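Local coordinates for protein VIN1 (Oscarella pearsei, PDB 6BFI) that probably binds actin filaments, as a vinculin homolog, and may play a role in cell-cell adhesion, at residues 474-477 with 478-482; 669-672 with 673-677; 81-84 with 85-88; 576-579 with 580-583. All blocks are in the same frame, centred on the assembly; numbering follows the deposited sequence.

Contact 1. Residues 474-477 with 478-482; sequences TVKE and KWLEA
The indole of Trp479 meets the preceding residues of the helix through its root, CB standing 3.7 Å from Lys476 O, while at the edge of the ring, in its plane, CD2 of Leu480 lies 3.6 Å from CE3 of Trp479. The ring of Phe410 also meets the indole, the two planes inclined at about 55°. With CG anti to the backbone N (chi1 -173°), the indole leads off the helix and touches Leu445 and Val452, and its NE1 has weak hydrogen bonds to Ser449 and Thr414. This is a short run of an amphipathic helix, 466-493, in the all-helical, bundle-forming architecture of the vinculin family: Trp479, Val475 and Ala482 are buried, while Glu477 and Glu481 are exposed. Four successive i to i+4 backbone bonds hold the run, among them Trp479 N to Val475 O at 2.9 Å. Leu480 leans back over the carbonyl of Lys476, its CG 3.3 Å from Lys476 O, and its CD1 comes within 4.4 Å of Lys476 CG. The lysine chain continues outward to a salt bridge with Glu387, and both side chains touch Ile383 of helix 381-390. A chi1 of -69° puts CG of Lys478 anti to its carbonyl carbon and 3.5 Å from Thr474 O. Thr474 OG1 is bound further back in the helix, to the carbonyl of Asp470. Glu481 CB rests 3.3 Å from Glu477 O.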
loop_
_atom_site.group_PDB
_atom_site.type_symbol
_atom_site.label_atom_id
_atom_site.label_comp_id
_atom_site.label_asym_id
_atom_site.label_seq_id
_atom_site.Cartn_x
_atom_site.Cartn_y
_atom_site.Cartn_z
ATOM N N THR A 474 -24.810 5.645 16.422
ATOM C CA THR A 474 -24.033 4.627 15.722
ATOM C C THR A 474 -23.279 5.224 14.538
ATOM O O THR A 474 -22.081 4.970 14.352
ATOM C CB THR A 474 -24.951 3.496 15.258
ATOM O OG1 THR A 474 -25.581 2.890 16.393
ATOM C CG2 THR A 474 -24.152 2.449 14.512
ATOM N N VAL A 475 -23.972 6.021 13.719
ATOM C CA VAL A 475 -23.317 6.678 12.591
ATOM C C VAL A 475 -22.211 7.598 13.086
ATOM O O VAL A 475 -21.134 7.686 12.480
ATOM C CB VAL A 475 -24.351 7.438 11.740
ATOM C CG1 VAL A 475 -23.662 8.186 10.609
ATOM C CG2 VAL A 475 -25.388 6.476 11.187
ATOM N N LYS A 476 -22.450 8.285 14.208
ATOM C CA LYS A 476 -21.421 9.135 14.793
ATOM C C LYS A 476 -20.175 8.332 15.141
ATOM O O LYS A 476 -19.050 8.779 14.891
ATOM C CB LYS A 476 -21.962 9.842 16.038
ATOM C CG LYS A 476 -20.997 10.856 16.639
ATOM C CD LYS A 476 -21.530 11.459 17.933
ATOM C CE LYS A 476 -21.499 10.453 19.073
ATOM N NZ LYS A 476 -21.765 11.093 20.394
ATOM N N GLU A 477 -20.355 7.139 15.713
ATOM C CA GLU A 477 -19.199 6.326 16.073
ATOM C C GLU A 477 -18.503 5.750 14.844
ATOM O O GLU A 477 -17.286 5.532 14.873
ATOM C CB GLU A 477 -19.618 5.213 17.031
ATOM C CG GLU A 477 -20.145 5.734 18.358
ATOM C CD GLU A 477 -20.714 4.635 19.233
ATOM O OE1 GLU A 477 -20.151 4.380 20.320
ATOM O OE2 GLU A 477 -21.725 4.023 18.828
ATOM N N LYS A 478 -19.244 5.494 13.763
ATOM C CA LYS A 478 -18.586 5.089 12.523
ATOM C C LYS A 478 -17.729 6.218 11.966
ATOM O O LYS A 478 -16.582 5.990 11.551
ATOM C CB LYS A 478 -19.621 4.641 11.492
ATOM C CG LYS A 478 -20.310 3.339 11.848
ATOM C CD LYS A 478 -19.292 2.224 12.002
ATOM C CE LYS A 478 -19.879 1.046 12.756
ATOM N NZ LYS A 478 -18.875 -0.037 12.946
ATOM N N TRP A 479 -18.264 7.442 11.960
ATOM C CA TRP A 479 -17.481 8.579 11.490
ATOM C C TRP A 479 -16.252 8.796 12.364
ATOM O O TRP A 479 -15.157 9.058 11.853
ATOM C CB TRP A 479 -18.341 9.841 11.451
ATOM C CG TRP A 479 -17.636 11.019 10.826
ATOM C CD1 TRP A 479 -17.750 11.452 9.536
ATOM C CD2 TRP A 479 -16.700 11.901 11.462
ATOM N NE1 TRP A 479 -16.948 12.551 9.332
ATOM C CE2 TRP A 479 -16.293 12.846 10.499
ATOM C CE3 TRP A 479 -16.169 11.986 12.753
ATOM C CZ2 TRP A 479 -15.383 13.860 10.785
ATOM C CZ3 TRP A 479 -15.264 12.990 13.033
ATOM C CH2 TRP A 479 -14.879 13.914 12.054
ATOM N N LEU A 480 -16.413 8.690 13.686
ATOM C CA LEU A 480 -15.276 8.874 14.583
ATOM C C LEU A 480 -14.230 7.784 14.386
ATOM O O LEU A 480 -13.026 8.047 14.475
ATOM C CB LEU A 480 -15.747 8.906 16.038
ATOM C CG LEU A 480 -16.471 10.173 16.495
ATOM C CD1 LEU A 480 -16.906 10.056 17.954
ATOM C CD2 LEU A 480 -15.588 11.393 16.291
ATOM N N GLU A 481 -14.670 6.553 14.121
ATOM C CA GLU A 481 -13.720 5.471 13.881
ATOM C C GLU A 481 -12.916 5.721 12.610
ATOM O O GLU A 481 -11.678 5.682 12.628
ATOM C CB GLU A 481 -14.458 4.134 13.804
ATOM C CG GLU A 481 -13.595 2.984 13.306
ATOM C CD GLU A 481 -14.072 2.428 11.976
ATOM O OE1 GLU A 481 -15.302 2.372 11.757
ATOM O OE2 GLU A 481 -13.215 2.052 11.147
ATOM N N ALA A 482 -13.606 5.990 11.497
ATOM C CA ALA A 482 -12.902 6.240 10.243
ATOM C C ALA A 482 -11.972 7.441 10.361
ATOM O O ALA A 482 -10.819 7.392 9.911
ATOM C CB ALA A 482 -13.906 6.450 9.110
#

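Contact 2. Residues 669-672 with 673-677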
loop_
_atom_site.group_PDB
_atom_site.type_symbol
_atom_site.label_atom_id
_atom_site.label_comp_id
_atom_site.label_asym_id
_atom_site.label_seq_id
_atom_site.Cartn_x
_atom_site.Cartn_y
_atom_site.Cartn_z
ATOM N N PRO A 669 12.109 -6.283 -23.842
ATOM C CA PRO A 669 11.554 -5.715 -22.599
ATOM C C PRO A 669 12.233 -6.242 -21.346
ATOM O O PRO A 669 12.515 -5.470 -20.415
ATOM C CB PRO A 669 10.074 -6.126 -22.657
ATOM C CG PRO A 669 9.814 -6.485 -24.087
ATOM C CD PRO A 669 11.100 -7.043 -24.600
ATOM N N ILE A 670 12.499 -7.550 -21.301
ATOM C CA ILE A 670 13.185 -8.139 -20.156
ATOM C C ILE A 670 14.544 -7.484 -19.957
ATOM O O ILE A 670 14.944 -7.175 -18.827
ATOM C CB ILE A 670 13.312 -9.662 -20.342
ATOM C CG1 ILE A 670 11.930 -10.302 -20.491
ATOM C CG2 ILE A 670 14.060 -10.283 -19.178
ATOM C CD1 ILE A 670 11.973 -11.794 -20.763
ATOM N N HIS A 671 15.270 -7.248 -21.055
ATOM C CA HIS A 671 16.578 -6.609 -20.959
ATOM C C HIS A 671 16.457 -5.189 -20.426
ATOM O O HIS A 671 17.310 -4.735 -19.658
ATOM C CB HIS A 671 17.265 -6.610 -22.326
ATOM C CG HIS A 671 18.686 -6.142 -22.289
ATOM N ND1 HIS A 671 19.033 -4.825 -22.074
ATOM C CD2 HIS A 671 19.849 -6.815 -22.447
ATOM C CE1 HIS A 671 20.348 -4.709 -22.098
ATOM N NE2 HIS A 671 20.868 -5.903 -22.323
ATOM N N HIS A 672 15.407 -4.468 -20.823
ATOM C CA HIS A 672 15.209 -3.119 -20.303
ATOM C C HIS A 672 14.944 -3.135 -18.802
ATOM O O HIS A 672 15.510 -2.322 -18.061
ATOM C CB HIS A 672 14.065 -2.431 -21.044
ATOM C CG HIS A 672 14.463 -1.854 -22.366
ATOM N ND1 HIS A 672 14.618 -0.500 -22.569
ATOM C CD2 HIS A 672 14.744 -2.445 -23.551
ATOM C CE1 HIS A 672 14.971 -0.281 -23.823
ATOM N NE2 HIS A 672 15.056 -1.445 -24.440
ATOM N N ALA A 673 14.094 -4.054 -18.331
ATOM C CA ALA A 673 13.830 -4.135 -16.894
ATOM C C ALA A 673 15.097 -4.497 -16.124
ATOM O O ALA A 673 15.417 -3.887 -15.092
ATOM C CB ALA A 673 12.719 -5.150 -16.621
ATOM N N ALA A 674 15.839 -5.489 -16.626
ATOM C CA ALA A 674 17.111 -5.851 -16.012
ATOM C C ALA A 674 18.095 -4.689 -16.025
ATOM O O ALA A 674 18.920 -4.566 -15.112
ATOM C CB ALA A 674 17.710 -7.068 -16.719
ATOM N N ALA A 675 18.027 -3.828 -17.042
ATOM C CA ALA A 675 18.901 -2.661 -17.104
ATOM C C ALA A 675 18.495 -1.591 -16.104
ATOM O O ALA A 675 19.366 -0.909 -15.554
ATOM C CB ALA A 675 18.902 -2.077 -18.517
ATOM N N SER A 676 17.193 -1.431 -15.850
ATOM C CA SER A 676 16.767 -0.513 -14.801
ATOM C C SER A 676 17.223 -0.999 -13.434
ATOM O O SER A 676 17.643 -0.198 -12.591
ATOM C CB SER A 676 15.249 -0.339 -14.829
ATOM O OG SER A 676 14.592 -1.534 -14.443
ATOM N N VAL A 677 17.157 -2.311 -13.193
ATOM C CA VAL A 677 17.631 -2.839 -11.915
ATOM C C VAL A 677 19.142 -2.672 -11.795
ATOM O O VAL A 677 19.652 -2.154 -10.789
ATOM C CB VAL A 677 17.211 -4.309 -11.751
ATOM C CG1 VAL A 677 17.984 -4.952 -10.625
ATOM C CG2 VAL A 677 15.726 -4.396 -11.487
#
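Ala673 gives its N-H to Pro669 O one turn back, and its own carbonyl oxygen is gripped twice: Ser676 OG donates to Ala673 O at 2.6 Å, and Val677 N donates to the same oxygen at 3.0 Å. The hydroxyl comes in at a C=O...OG angle of 125°, well bent from the carbonyl direction. A chi1 of 68° sets OG between the backbone N and the carbonyl carbon, which turns the short side chain back along the helix to its acceptor. An alanine in place of Ser676 would lack the hydroxyl, and Ala673 O would probably keep just the backbone bond from Val677 of this pair. The same serine gives its N-H to His672 O. Beside it, the methyl of Ala675 packs on the preceding turn, CB lying 3.3 Å from His671 O and 4.5 Å from ND1 of the His671 imidazole, an oblique approach to that ring. Ala674 CB likewise sits 3.5 Å from Ile670 O. The two histidines have other partners: His671 packs on Met657 and Leu658, whereas His672 NE2 is hydrogen-bonded to the carbonyl of Pro663. Ile670 reaches Met702 and Val797, on helices 690-710 and 786-817. Pro669, which has no N-H to donate, stands at the start of helix 669-682, and the whole forms the first turns of a helix packed among other helices of the vinculin fold.

Contact 3. Residues 81-84 with 85-88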
loop_
_atom_site.group_PDB
_atom_site.type_symbol
_atom_site.label_atom_id
_atom_site.label_comp_id
_atom_site.label_asym_id
_atom_site.label_seq_id
_atom_site.Cartn_x
_atom_site.Cartn_y
_atom_site.Cartn_z
ATOM N N VAL A 81 -4.877 -33.583 -21.969
ATOM C CA VAL A 81 -3.685 -33.781 -21.147
ATOM C C VAL A 81 -3.198 -35.226 -21.236
ATOM O O VAL A 81 -1.985 -35.485 -21.244
ATOM C CB VAL A 81 -3.959 -33.343 -19.694
ATOM C CG1 VAL A 81 -5.045 -34.194 -19.060
ATOM C CG2 VAL A 81 -2.683 -33.389 -18.869
ATOM N N GLN A 82 -4.123 -36.188 -21.334
ATOM C CA GLN A 82 -3.700 -37.575 -21.508
ATOM C C GLN A 82 -2.966 -37.761 -22.832
ATOM O O GLN A 82 -1.978 -38.505 -22.906
ATOM C CB GLN A 82 -4.903 -38.515 -21.416
ATOM C CG GLN A 82 -5.358 -38.782 -19.988
ATOM C CD GLN A 82 -6.480 -39.797 -19.908
ATOM O OE1 GLN A 82 -7.624 -39.506 -20.264
ATOM N NE2 GLN A 82 -6.159 -40.996 -19.434
ATOM N N GLN A 83 -3.426 -37.080 -23.886
ATOM C CA GLN A 83 -2.729 -37.148 -25.165
ATOM C C GLN A 83 -1.328 -36.555 -25.060
ATOM O O GLN A 83 -0.383 -37.068 -25.672
ATOM C CB GLN A 83 -3.539 -36.433 -26.246
ATOM C CG GLN A 83 -2.955 -36.568 -27.640
ATOM C CD GLN A 83 -2.732 -38.015 -28.037
ATOM O OE1 GLN A 83 -3.684 -38.775 -28.228
ATOM N NE2 GLN A 83 -1.469 -38.407 -28.157
ATOM N N ALA A 84 -1.173 -35.477 -24.284
ATOM C CA ALA A 84 0.161 -34.915 -24.079
ATOM C C ALA A 84 1.075 -35.903 -23.358
ATOM O O ALA A 84 2.256 -36.044 -23.711
ATOM C CB ALA A 84 0.068 -33.605 -23.300
ATOM N N ALA A 85 0.546 -36.600 -22.346
ATOM C CA ALA A 85 1.331 -37.646 -21.695
ATOM C C ALA A 85 1.741 -38.729 -22.690
ATOM O O ALA A 85 2.877 -39.224 -22.650
ATOM C CB ALA A 85 0.543 -38.251 -20.534
ATOM N N VAL A 86 0.830 -39.105 -23.595
ATOM C CA VAL A 86 1.182 -40.061 -24.644
ATOM C C VAL A 86 2.330 -39.524 -25.490
ATOM O O VAL A 86 3.261 -40.262 -25.843
ATOM C CB VAL A 86 -0.048 -40.391 -25.508
ATOM C CG1 VAL A 86 0.347 -41.294 -26.676
ATOM C CG2 VAL A 86 -1.134 -41.040 -24.661
ATOM N N PHE A 87 2.285 -38.230 -25.826
ATOM C CA PHE A 87 3.382 -37.622 -26.571
ATOM C C PHE A 87 4.696 -37.745 -25.814
ATOM O O PHE A 87 5.755 -37.941 -26.422
ATOM C CB PHE A 87 3.079 -36.153 -26.866
ATOM C CG PHE A 87 2.199 -35.942 -28.063
ATOM C CD1 PHE A 87 1.583 -37.013 -28.687
ATOM C CD2 PHE A 87 2.001 -34.671 -28.574
ATOM C CE1 PHE A 87 0.777 -36.818 -29.792
ATOM C CE2 PHE A 87 1.196 -34.472 -29.680
ATOM C CZ PHE A 87 0.584 -35.546 -30.289
ATOM N N LEU A 88 4.652 -37.632 -24.484
ATOM C CA LEU A 88 5.875 -37.825 -23.711
ATOM C C LEU A 88 6.367 -39.265 -23.798
ATOM O O LEU A 88 7.577 -39.506 -23.903
ATOM C CB LEU A 88 5.660 -37.415 -22.255
ATOM C CG LEU A 88 5.607 -35.910 -21.996
ATOM C CD1 LEU A 88 5.790 -35.626 -20.515
ATOM C CD2 LEU A 88 6.654 -35.175 -22.824
#
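Val81 accepts the N-H of Ala85 through its carbonyl oxygen, while its side chain packs between helices 41-59 and 102-145, on Val51 and Met119. Gln82 follows, and its carbonyl oxygen takes the N-H of Val86 and is also touched by CG2 of that residue, at 3.2 Å. Next comes Gln83, whose amide carries much of the contact. Its chain bends at chi2 (54°), bringing NE2 to 3.2 Å from Phe87 CE1 and 3.4 Å from Phe87 CD1; amide and ring planes stand 58° apart. The same NE2 also lies 3.6 Å from Val86 CB. Ala84 closes the segment, its methyl in contact with Val115 and its carbonyl oxygen 3.3 Å from Phe87 CB. The ring also has Lys107 of helix 102-145 as a cation-pi partner. A leucine in place of Phe87 would probably leave Lys107 without its aromatic mate and the Gln83 amide freer to turn. The charged partner of the ring is thus Lys107, whereas the Gln83 amide packs obliquely beside it, and its N-H groups probably add at most a weak attraction.

Contact 4. Residues 576-579 with 580-583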
loop_
_atom_site.group_PDB
_atom_site.type_symbol
_atom_site.label_atom_id
_atom_site.label_comp_id
_atom_site.label_asym_id
_atom_site.label_seq_id
_atom_site.Cartn_x
_atom_site.Cartn_y
_atom_site.Cartn_z
ATOM N N VAL A 576 -6.987 22.807 33.312
ATOM C CA VAL A 576 -8.352 23.137 32.922
ATOM C C VAL A 576 -9.205 23.441 34.147
ATOM O O VAL A 576 -9.986 24.402 34.150
ATOM C CB VAL A 576 -8.954 22.000 32.076
ATOM C CG1 VAL A 576 -10.423 22.268 31.791
ATOM C CG2 VAL A 576 -8.183 21.841 30.777
ATOM N N ILE A 577 -9.070 22.641 35.209
ATOM C CA ILE A 577 -9.889 22.902 36.389
ATOM C C ILE A 577 -9.468 24.205 37.060
ATOM O O ILE A 577 -10.300 24.893 37.666
ATOM C CB ILE A 577 -9.851 21.712 37.370
ATOM C CG1 ILE A 577 -8.543 21.679 38.161
ATOM C CG2 ILE A 577 -10.056 20.401 36.626
ATOM C CD1 ILE A 577 -8.545 20.666 39.287
ATOM N N GLU A 578 -8.190 24.585 36.951
ATOM C CA GLU A 578 -7.778 25.889 37.463
ATOM C C GLU A 578 -8.347 27.015 36.609
ATOM O O GLU A 578 -8.729 28.067 37.135
ATOM C CB GLU A 578 -6.253 25.987 37.534
ATOM C CG GLU A 578 -5.595 25.075 38.566
ATOM C CD GLU A 578 -6.028 25.362 39.991
ATOM O OE1 GLU A 578 -6.454 26.501 40.282
ATOM O OE2 GLU A 578 -5.937 24.438 40.828
ATOM N N ALA A 579 -8.416 26.813 35.289
ATOM C CA ALA A 579 -9.040 27.809 34.422
ATOM C C ALA A 579 -10.505 28.015 34.796
ATOM O O ALA A 579 -10.970 29.154 34.935
ATOM C CB ALA A 579 -8.906 27.392 32.958
ATOM N N LYS A 580 -11.247 26.916 34.971
ATOM C CA LYS A 580 -12.632 27.026 35.424
ATOM C C LYS A 580 -12.711 27.707 36.785
ATOM O O LYS A 580 -13.635 28.486 37.048
ATOM C CB LYS A 580 -13.281 25.643 35.473
ATOM C CG LYS A 580 -13.355 24.948 34.121
ATOM C CD LYS A 580 -13.809 23.502 34.257
ATOM C CE LYS A 580 -13.860 22.812 32.901
ATOM N NZ LYS A 580 -14.178 21.363 33.021
ATOM N N ALA A 581 -11.741 27.435 37.662
ATOM C CA ALA A 581 -11.676 28.155 38.927
ATOM C C ALA A 581 -11.482 29.651 38.710
ATOM O O ALA A 581 -11.946 30.459 39.523
ATOM C CB ALA A 581 -10.553 27.591 39.798
ATOM N N VAL A 582 -10.811 30.042 37.624
ATOM C CA VAL A 582 -10.700 31.463 37.312
ATOM C C VAL A 582 -12.041 32.008 36.839
ATOM O O VAL A 582 -12.431 33.126 37.200
ATOM C CB VAL A 582 -9.591 31.721 36.276
ATOM C CG1 VAL A 582 -9.499 33.207 35.963
ATOM C CG2 VAL A 582 -8.257 31.210 36.783
ATOM N N VAL A 583 -12.778 31.237 36.032
ATOM C CA VAL A 583 -14.094 31.716 35.617
ATOM C C VAL A 583 -15.051 31.795 36.799
ATOM O O VAL A 583 -16.035 32.542 36.747
ATOM C CB VAL A 583 -14.693 30.845 34.493
ATOM C CG1 VAL A 583 -13.595 30.216 33.669
ATOM C CG2 VAL A 583 -15.646 29.788 35.046
#
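Lys580 runs back along the helix over Val576, and each atom of its side chain can be followed against that residue. CB lies 3.8 Å from Val576 O, the acceptor of the lysine's own N-H. CG, anti to the carbonyl carbon (chi1 -62°), closes to 3.4 Å from Val576 O, and CD draws off to 3.9 Å from the same oxygen. The chain stays extended, which takes CE past the carbonyl to 3.7 Å from Val576 CG1, with NZ a little farther from that methyl. Aliphatic carbons therefore do the touching, while the ammonium end belongs to an exposed residue. This run lies near the end of helix 572-584, an amphipathic element of a vinculin-family helical bundle: Val576 touches Ala535 of helix 524-550, and Ala581 and Val582 touch Ile591 of helix 589-615. Further along, the carbonyl of Ala579 receives Val583 N in the carbonyl plane at 3.0 Å and, weakly, Val582 N. Val582 N also bonds to Glu578 O, and its CG2 packs 3.2 Å from that oxygen. Val583 CG1 presses to 3.1 Å from Ala579 O, with a chi1 of -28° that is away from any staggered value and suggests strain.

In the fold
All four contacts are short runs of helix within one all-helical chain, and none touches another. Along the sequence they run in the order contact 3 (helix 68-97), contact 1 (helix 466-493), contact 4 (helix 572-584) and contact 2 (helix 669-682). Contacts 1 and 4 lie on the same side of the chain's centre, their centres 31 Å apart, with contact 2 opposite. Contact 3 is 37 Å from contact 2 and 88 Å from contact 4, the longest separation between centres. The same i to i+4 backbone bonding thus recurs at widely spaced points of the vinculin architecture, in helices that each pack against different neighbouring helices.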